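Local coordinates for protein C-C motif chemokine 1 (Homo sapiens, PDB 4OIJ) that attracts monocytes but not neutrophils as a secreted CC chemokine that signals by binding the receptor CCR8, at residues 35-43 with 52-63. Sequence-based numbering, arbitrary orientation.
Sequences CSNEGLIFK and ALDTVGWVQRHR. With SO4 (sulfate ion), chain L; SO4 (sulfate ion), chain F; SO4 (sulfate ion), chain K; SO4 (sulfate ion), chain M.
Leu-40 and Phe-42 reach from strand 39-44 to helix 57-64, which packs across the three-stranded antiparallel sheet of the chemokine fold. The axes of 39-43 and 57-63 pass 10.4 Å apart, at 55°. Phe-42 has CG anti to its carbonyl carbon (chi1 -69°), and this places the ring edge against the helix. Phe-42 CZ lies 3.7 Å from Val-59 CG1. The Val-59 carbonyl oxygen sits at the ring edge, in plane, while Ala-52 CB and Trp-58 CZ3 approach CE2 obliquely. His-62 crosses Phe-42 at about a right angle, with CB against CZ. With an alanine here, the space between Ala-52 CB, Val-59 CG1 and His-62 CB would probably be left unfilled. Leu-40 splits its branches. Leu-40 CD2 meets Val-59 CG1 at 3.7 Å, the two side chains running in opposite directions. Leu-40 CD1 touches Arg-63 NE at 3.6 Å, where the extended arginine crosses Leu-40 nearly perpendicularly. Near the start of the helix, Val-59 CG2 lies over the centre of one face of the Trp-58 ring. His-62 NE2 is hydrogen-bonded to Ile-20 O, in the loop that leads to strand 25-30. Leu-40 and Ala-52 form an antiparallel hydrogen-bonded pair, and beyond it Asp-54 N donates to Glu-38 O at 2.7 Å.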
ATOM      1  N   CYS A  35       7.473  -8.074   4.655  1.00 28.76           N
ATOM      2  CA  CYS A  35       8.373  -7.630   3.583  1.00 28.54           C
ATOM      3  C   CYS A  35       9.250  -6.460   4.069  1.00 36.01           C
ATOM      4  O   CYS A  35       9.607  -5.602   3.254  1.00 35.33           O
ATOM      5  CB  CYS A  35       7.539  -7.222   2.365  1.00 24.02           C
ATOM      6  SG  CYS A  35       6.430  -5.810   2.659  1.00 23.30           S
ATOM      7  N   SER A  36       9.543  -6.386   5.391  1.00 35.47           N
ATOM      8  CA  SER A  36      10.275  -5.267   6.004  1.00 36.86           C
ATOM      9  C   SER A  36      11.411  -4.647   5.183  1.00 41.55           C
ATOM     10  O   SER A  36      11.332  -3.461   4.838  1.00 40.04           O
ATOM     11  CB  SER A  36      10.698  -5.585   7.431  1.00 47.38           C
ATOM     12  OG  SER A  36       9.842  -4.902   8.333  1.00 61.62           O
ATOM     13  N   ASN A  37      12.446  -5.450   4.863  1.00 40.35           N
ATOM     14  CA  ASN A  37      13.596  -5.089   4.056  1.00 40.89           C
ATOM     15  C   ASN A  37      14.297  -3.761   4.368  1.00 45.99           C
ATOM     16  O   ASN A  37      14.981  -3.204   3.502  1.00 48.13           O
ATOM     17  CB  ASN A  37      13.354  -5.388   2.559  1.00 42.51           C
ATOM     18  CG  ASN A  37      12.996  -4.270   1.584  1.00 67.47           C
ATOM     19  OD1 ASN A  37      13.212  -4.449   0.371  1.00 55.95           O
ATOM     20  ND2 ASN A  37      12.466  -3.109   2.050  1.00 52.30           N
ATOM     21  N   GLU A  38      14.211  -3.306   5.638  1.00 43.14           N
ATOM     22  CA  GLU A  38      14.867  -2.092   6.159  1.00 44.41           C
ATOM     23  C   GLU A  38      14.446  -0.787   5.483  1.00 43.29           C
ATOM     24  O   GLU A  38      15.162   0.209   5.552  1.00 43.58           O
ATOM     25  CB  GLU A  38      16.407  -2.235   6.168  1.00 51.05           C
ATOM     26  CG  GLU A  38      16.997  -2.489   7.548  1.00 72.25           C
ATOM     27  CD  GLU A  38      17.139  -1.291   8.472  1.00 96.40           C
ATOM     28  OE1 GLU A  38      16.812  -0.157   8.051  1.00 73.82           O
ATOM     29  OE2 GLU A  38      17.626  -1.485   9.609  1.00103.10           O
ATOM     30  N   GLY A  39      13.282  -0.804   4.852  1.00 36.06           N
ATOM     31  CA  GLY A  39      12.731   0.358   4.179  1.00 31.94           C
ATOM     32  C   GLY A  39      11.813   1.140   5.080  1.00 34.36           C
ATOM     33  O   GLY A  39      11.252   0.596   6.036  1.00 34.77           O
ATOM     34  N   LEU A  40      11.659   2.425   4.758  1.00 30.61           N
ATOM     35  CA  LEU A  40      10.806   3.403   5.431  1.00 31.80           C
ATOM     36  C   LEU A  40      10.000   4.093   4.324  1.00 30.29           C
ATOM     37  O   LEU A  40      10.573   4.412   3.271  1.00 31.75           O
ATOM     38  CB  LEU A  40      11.745   4.484   6.046  1.00 35.88           C
ATOM     39  CG  LEU A  40      11.414   5.019   7.416  1.00 45.23           C
ATOM     40  CD1 LEU A  40      12.022   4.139   8.493  1.00 49.77           C
ATOM     41  CD2 LEU A  40      11.963   6.406   7.588  1.00 49.17           C
ATOM     42  N   ILE A  41       8.720   4.386   4.553  1.00 20.26           N
ATOM     43  CA  ILE A  41       7.970   5.151   3.561  1.00 17.75           C
ATOM     44  C   ILE A  41       7.817   6.601   4.076  1.00 25.00           C
ATOM     45  O   ILE A  41       7.367   6.808   5.207  1.00 28.33           O
ATOM     46  CB  ILE A  41       6.589   4.517   3.269  1.00 18.82           C
ATOM     47  CG1 ILE A  41       6.722   3.028   2.870  1.00 16.73           C
ATOM     48  CG2 ILE A  41       5.784   5.337   2.227  1.00 17.62           C
ATOM     49  CD1 ILE A  41       5.392   2.203   3.271  1.00 11.03           C
ATOM     50  N   PHE A  42       8.192   7.593   3.258  1.00 19.35           N
ATOM     51  CA  PHE A  42       7.933   8.973   3.589  1.00 21.62           C
ATOM     52  C   PHE A  42       6.712   9.401   2.777  1.00 28.19           C
ATOM     53  O   PHE A  42       6.670   9.177   1.559  1.00 27.84           O
ATOM     54  CB  PHE A  42       9.119   9.873   3.219  1.00 23.31           C
ATOM     55  CG  PHE A  42      10.355   9.676   4.054  1.00 24.74           C
ATOM     56  CD1 PHE A  42      10.327   9.905   5.431  1.00 30.62           C
ATOM     57  CD2 PHE A  42      11.578   9.374   3.456  1.00 24.91           C
ATOM     58  CE1 PHE A  42      11.491   9.795   6.198  1.00 33.69           C
ATOM     59  CE2 PHE A  42      12.743   9.278   4.221  1.00 29.79           C
ATOM     60  CZ  PHE A  42      12.692   9.475   5.587  1.00 31.21           C
ATOM     61  N   LYS A  43       5.737  10.030   3.436  1.00 29.36           N
ATOM     62  CA  LYS A  43       4.558  10.575   2.760  1.00 32.29           C
ATOM     63  C   LYS A  43       4.929  11.969   2.371  1.00 38.78           C
ATOM     64  O   LYS A  43       5.380  12.730   3.217  1.00 40.74           O
ATOM     65  CB  LYS A  43       3.327  10.584   3.683  1.00 38.36           C
ATOM     66  CG  LYS A  43       2.046  11.046   2.979  1.00 54.87           C
ATOM     67  CD  LYS A  43       0.853  11.257   3.917  1.00 54.47           C
ATOM     68  CE  LYS A  43      -0.434  11.335   3.129  1.00 65.37           C
ATOM     69  NZ  LYS A  43      -0.475  12.524   2.235  1.00 88.37           N
ATOM     70  N   ALA A  52      12.375   4.738   1.289  1.00 19.59           N
ATOM     71  CA  ALA A  52      13.766   5.129   1.561  1.00 21.20           C
ATOM     72  C   ALA A  52      14.326   4.069   2.465  1.00 25.93           C
ATOM     73  O   ALA A  52      13.585   3.525   3.271  1.00 23.48           O
ATOM     74  CB  ALA A  52      13.806   6.494   2.234  1.00 22.72           C
ATOM     75  N   LEU A  53      15.584   3.717   2.279  1.00 27.38           N
ATOM     76  CA  LEU A  53      16.251   2.655   3.040  1.00 30.60           C
ATOM     77  C   LEU A  53      16.781   3.228   4.354  1.00 38.87           C
ATOM     78  O   LEU A  53      17.619   4.125   4.346  1.00 39.46           O
ATOM     79  CB  LEU A  53      17.366   2.040   2.153  1.00 32.41           C
ATOM     80  CG  LEU A  53      18.320   1.004   2.743  1.00 39.99           C
ATOM     81  CD1 LEU A  53      17.651  -0.332   2.958  1.00 39.98           C
ATOM     82  CD2 LEU A  53      19.437   0.802   1.818  1.00 42.37           C
ATOM     83  N   ASP A  54      16.270   2.713   5.476  1.00 38.38           N
ATOM     84  CA  ASP A  54      16.579   3.173   6.837  1.00 42.75           C
ATOM     85  C   ASP A  54      18.027   2.965   7.350  1.00 51.92           C
ATOM     86  O   ASP A  54      18.355   3.431   8.442  1.00 57.30           O
ATOM     87  CB  ASP A  54      15.487   2.701   7.833  1.00 45.21           C
ATOM     88  CG  ASP A  54      15.589   3.229   9.253  1.00 61.30           C
ATOM     89  OD1 ASP A  54      15.871   4.445   9.426  1.00 61.88           O
ATOM     90  OD2 ASP A  54      15.387   2.436  10.190  1.00 73.25           O
ATOM     91  N   THR A  55      18.906   2.332   6.565  1.00 47.67           N
ATOM     92  CA  THR A  55      20.315   2.178   6.978  1.00 53.04           C
ATOM     93  C   THR A  55      21.122   3.369   6.486  1.00 56.63           C
ATOM     94  O   THR A  55      22.209   3.619   6.989  1.00 61.41           O
ATOM     95  CB  THR A  55      20.897   0.818   6.570  1.00 62.91           C
ATOM     96  OG1 THR A  55      20.524   0.512   5.225  1.00 61.37           O
ATOM     97  CG2 THR A  55      20.427  -0.300   7.471  1.00 63.14           C
ATOM     98  N   VAL A  56      20.557   4.138   5.530  1.00 48.20           N
ATOM     99  CA  VAL A  56      21.175   5.333   4.939  1.00 47.19           C
ATOM    100  C   VAL A  56      20.990   6.512   5.919  1.00 52.12           C
ATOM    101  O   VAL A  56      19.879   6.753   6.386  1.00 48.18           O
ATOM    102  CB  VAL A  56      20.571   5.634   3.540  1.00 45.13           C
ATOM    103  CG1 VAL A  56      21.286   6.805   2.873  1.00 45.73           C
ATOM    104  CG2 VAL A  56      20.607   4.406   2.642  1.00 43.42           C
ATOM    105  N   GLY A  57      22.094   7.194   6.227  1.00 53.80           N
ATOM    106  CA  GLY A  57      22.199   8.316   7.162  1.00 56.26           C
ATOM    107  C   GLY A  57      21.075   9.330   7.202  1.00 56.82           C
ATOM    108  O   GLY A  57      20.471   9.512   8.257  1.00 58.91           O
ATOM    109  N   TRP A  58      20.796  10.012   6.067  1.00 49.40           N
ATOM    110  CA  TRP A  58      19.779  11.071   5.957  1.00 46.57           C
ATOM    111  C   TRP A  58      18.358  10.633   6.307  1.00 49.04           C
ATOM    112  O   TRP A  58      17.606  11.412   6.897  1.00 49.85           O
ATOM    113  CB  TRP A  58      19.825  11.767   4.584  1.00 42.20           C
ATOM    114  CG  TRP A  58      19.430  10.918   3.398  1.00 38.39           C
ATOM    115  CD1 TRP A  58      20.271  10.258   2.545  1.00 41.24           C
ATOM    116  CD2 TRP A  58      18.095  10.726   2.875  1.00 33.70           C
ATOM    117  NE1 TRP A  58      19.545   9.617   1.562  1.00 36.89           N
ATOM    118  CE2 TRP A  58      18.209   9.909   1.725  1.00 34.63           C
ATOM    119  CE3 TRP A  58      16.817  11.210   3.240  1.00 33.35           C
ATOM    120  CZ2 TRP A  58      17.098   9.558   0.941  1.00 29.75           C
ATOM    121  CZ3 TRP A  58      15.715  10.853   2.472  1.00 30.60           C
ATOM    122  CH2 TRP A  58      15.857  10.019   1.351  1.00 29.19           C
ATOM    123  N   VAL A  59      18.000   9.386   5.932  1.00 41.36           N
ATOM    124  CA  VAL A  59      16.698   8.781   6.183  1.00 37.76           C
ATOM    125  C   VAL A  59      16.427   8.705   7.697  1.00 44.55           C
ATOM    126  O   VAL A  59      15.322   9.021   8.135  1.00 43.02           O
ATOM    127  CB  VAL A  59      16.586   7.398   5.503  1.00 37.07           C
ATOM    128  CG1 VAL A  59      15.238   6.736   5.801  1.00 33.48           C
ATOM    129  CG2 VAL A  59      16.825   7.511   4.001  1.00 34.06           C
ATOM    130  N   GLN A  60      17.449   8.283   8.468  1.00 44.81           N
ATOM    131  CA  GLN A  60      17.429   8.137   9.926  1.00 48.83           C
ATOM    132  C   GLN A  60      17.202   9.483  10.610  1.00 53.62           C
ATOM    133  O   GLN A  60      16.375   9.571  11.520  1.00 54.90           O
ATOM    134  CB  GLN A  60      18.749   7.513  10.422  1.00 55.10           C
ATOM    135  CG  GLN A  60      18.962   6.064   9.993  1.00 58.30           C
ATOM    136  CD  GLN A  60      20.327   5.514  10.351  1.00 75.53           C
ATOM    137  OE1 GLN A  60      21.357   6.211  10.315  1.00 71.60           O
ATOM    138  NE2 GLN A  60      20.369   4.225  10.660  1.00 64.67           N
ATOM    139  N   ARG A  61      17.937  10.524  10.166  1.00 50.29           N
ATOM    140  CA  ARG A  61      17.836  11.883  10.704  1.00 53.86           C
ATOM    141  C   ARG A  61      16.496  12.531  10.362  1.00 55.50           C
ATOM    142  O   ARG A  61      15.966  13.272  11.180  1.00 58.61           O
ATOM    143  CB  ARG A  61      19.014  12.770  10.258  1.00 54.79           C
ATOM    144  CG  ARG A  61      20.381  12.111  10.454  1.00 54.68           C
ATOM    145  CD  ARG A  61      21.531  13.061  10.283  1.00 59.99           C
ATOM    146  NE  ARG A  61      21.662  13.606   8.930  1.00 58.74           N
ATOM    147  CZ  ARG A  61      22.328  13.028   7.936  1.00 71.42           C
ATOM    148  NH1 ARG A  61      22.888  11.836   8.106  1.00 51.83           N
ATOM    149  NH2 ARG A  61      22.445  13.640   6.765  1.00 58.57           N
ATOM    150  N   HIS A  62      15.951  12.246   9.158  1.00 47.69           N
ATOM    151  CA  HIS A  62      14.642  12.732   8.703  1.00 44.97           C
ATOM    152  C   HIS A  62      13.546  12.087   9.571  1.00 49.52           C
ATOM    153  O   HIS A  62      12.636  12.785  10.025  1.00 51.81           O
ATOM    154  CB  HIS A  62      14.414  12.373   7.214  1.00 39.53           C
ATOM    155  CG  HIS A  62      15.048  13.307   6.216  1.00 42.20           C
ATOM    156  ND1 HIS A  62      16.172  14.056   6.523  1.00 47.55           N
ATOM    157  CD2 HIS A  62      14.717  13.538   4.925  1.00 40.68           C
ATOM    158  CE1 HIS A  62      16.464  14.740   5.426  1.00 45.68           C
ATOM    159  NE2 HIS A  62      15.622  14.457   4.436  1.00 42.28           N
ATOM    160  N   ARG A  63      13.668  10.765   9.835  1.00 44.20           N
ATOM    161  CA  ARG A  63      12.732   9.959  10.635  1.00 44.89           C
ATOM    162  C   ARG A  63      12.533  10.537  12.025  1.00 55.18           C
ATOM    163  O   ARG A  63      11.402  10.575  12.517  1.00 56.91           O
ATOM    164  CB  ARG A  63      13.234   8.500  10.726  1.00 43.97           C
ATOM    165  CG  ARG A  63      12.265   7.531  11.400  1.00 48.46           C
ATOM    166  CD  ARG A  63      12.898   6.180  11.665  1.00 57.17           C
ATOM    167  NE  ARG A  63      11.887   5.164  11.957  1.00 73.68           N
ATOM    168  CZ  ARG A  63      11.925   4.337  12.998  1.00 97.38           C
ATOM    169  NH1 ARG A  63      12.935   4.389  13.860  1.00 96.56           N
ATOM    170  NH2 ARG A  63      10.957   3.449  13.183  1.00 79.78           N
TER
HETATM  171  S   SO4 L 108      13.460  -3.692   9.239  1.00 87.26           S
HETATM  172  O1  SO4 L 108      14.597  -3.039   9.900  1.00 91.82           O
HETATM  173  O2  SO4 L 108      13.937  -4.614   8.194  1.00 90.50           O
HETATM  174  O3  SO4 L 108      12.695  -4.443  10.237  1.00 93.95           O
HETATM  175  O4  SO4 L 108      12.581  -2.667   8.651  1.00 92.72           O
HETATM  176  S   SO4 F 102      23.912  11.236   4.303  1.00 72.52           S
HETATM  177  O1  SO4 F 102      24.165  11.767   5.650  1.00 76.71           O
HETATM  178  O2  SO4 F 102      23.212   9.950   4.406  1.00 75.54           O
HETATM  179  O3  SO4 F 102      23.128  12.215   3.503  1.00 77.62           O
HETATM  180  O4  SO4 F 102      25.222  11.038   3.616  1.00 79.11           O
HETATM  181  S   SO4 K 107      25.255   6.364   5.601  1.00107.25           S
HETATM  182  O1  SO4 K 107      26.628   5.853   5.417  1.00112.11           O
HETATM  183  O2  SO4 K 107      24.654   5.742   6.791  1.00111.59           O
HETATM  184  O3  SO4 K 107      25.291   7.816   5.768  1.00112.94           O
HETATM  185  O4  SO4 K 107      24.464   6.048   4.419  1.00112.42           O
HETATM  186  S   SO4 M 109      20.140  16.405   7.467  1.00 56.86           S
HETATM  187  O1  SO4 M 109      20.902  15.752   6.381  1.00 60.76           O
HETATM  188  O2  SO4 M 109      20.177  15.559   8.657  1.00 60.07           O
HETATM  189  O3  SO4 M 109      20.740  17.712   7.787  1.00 64.09           O
HETATM  190  O4  SO4 M 109      18.734  16.638   7.042  1.00 61.20           O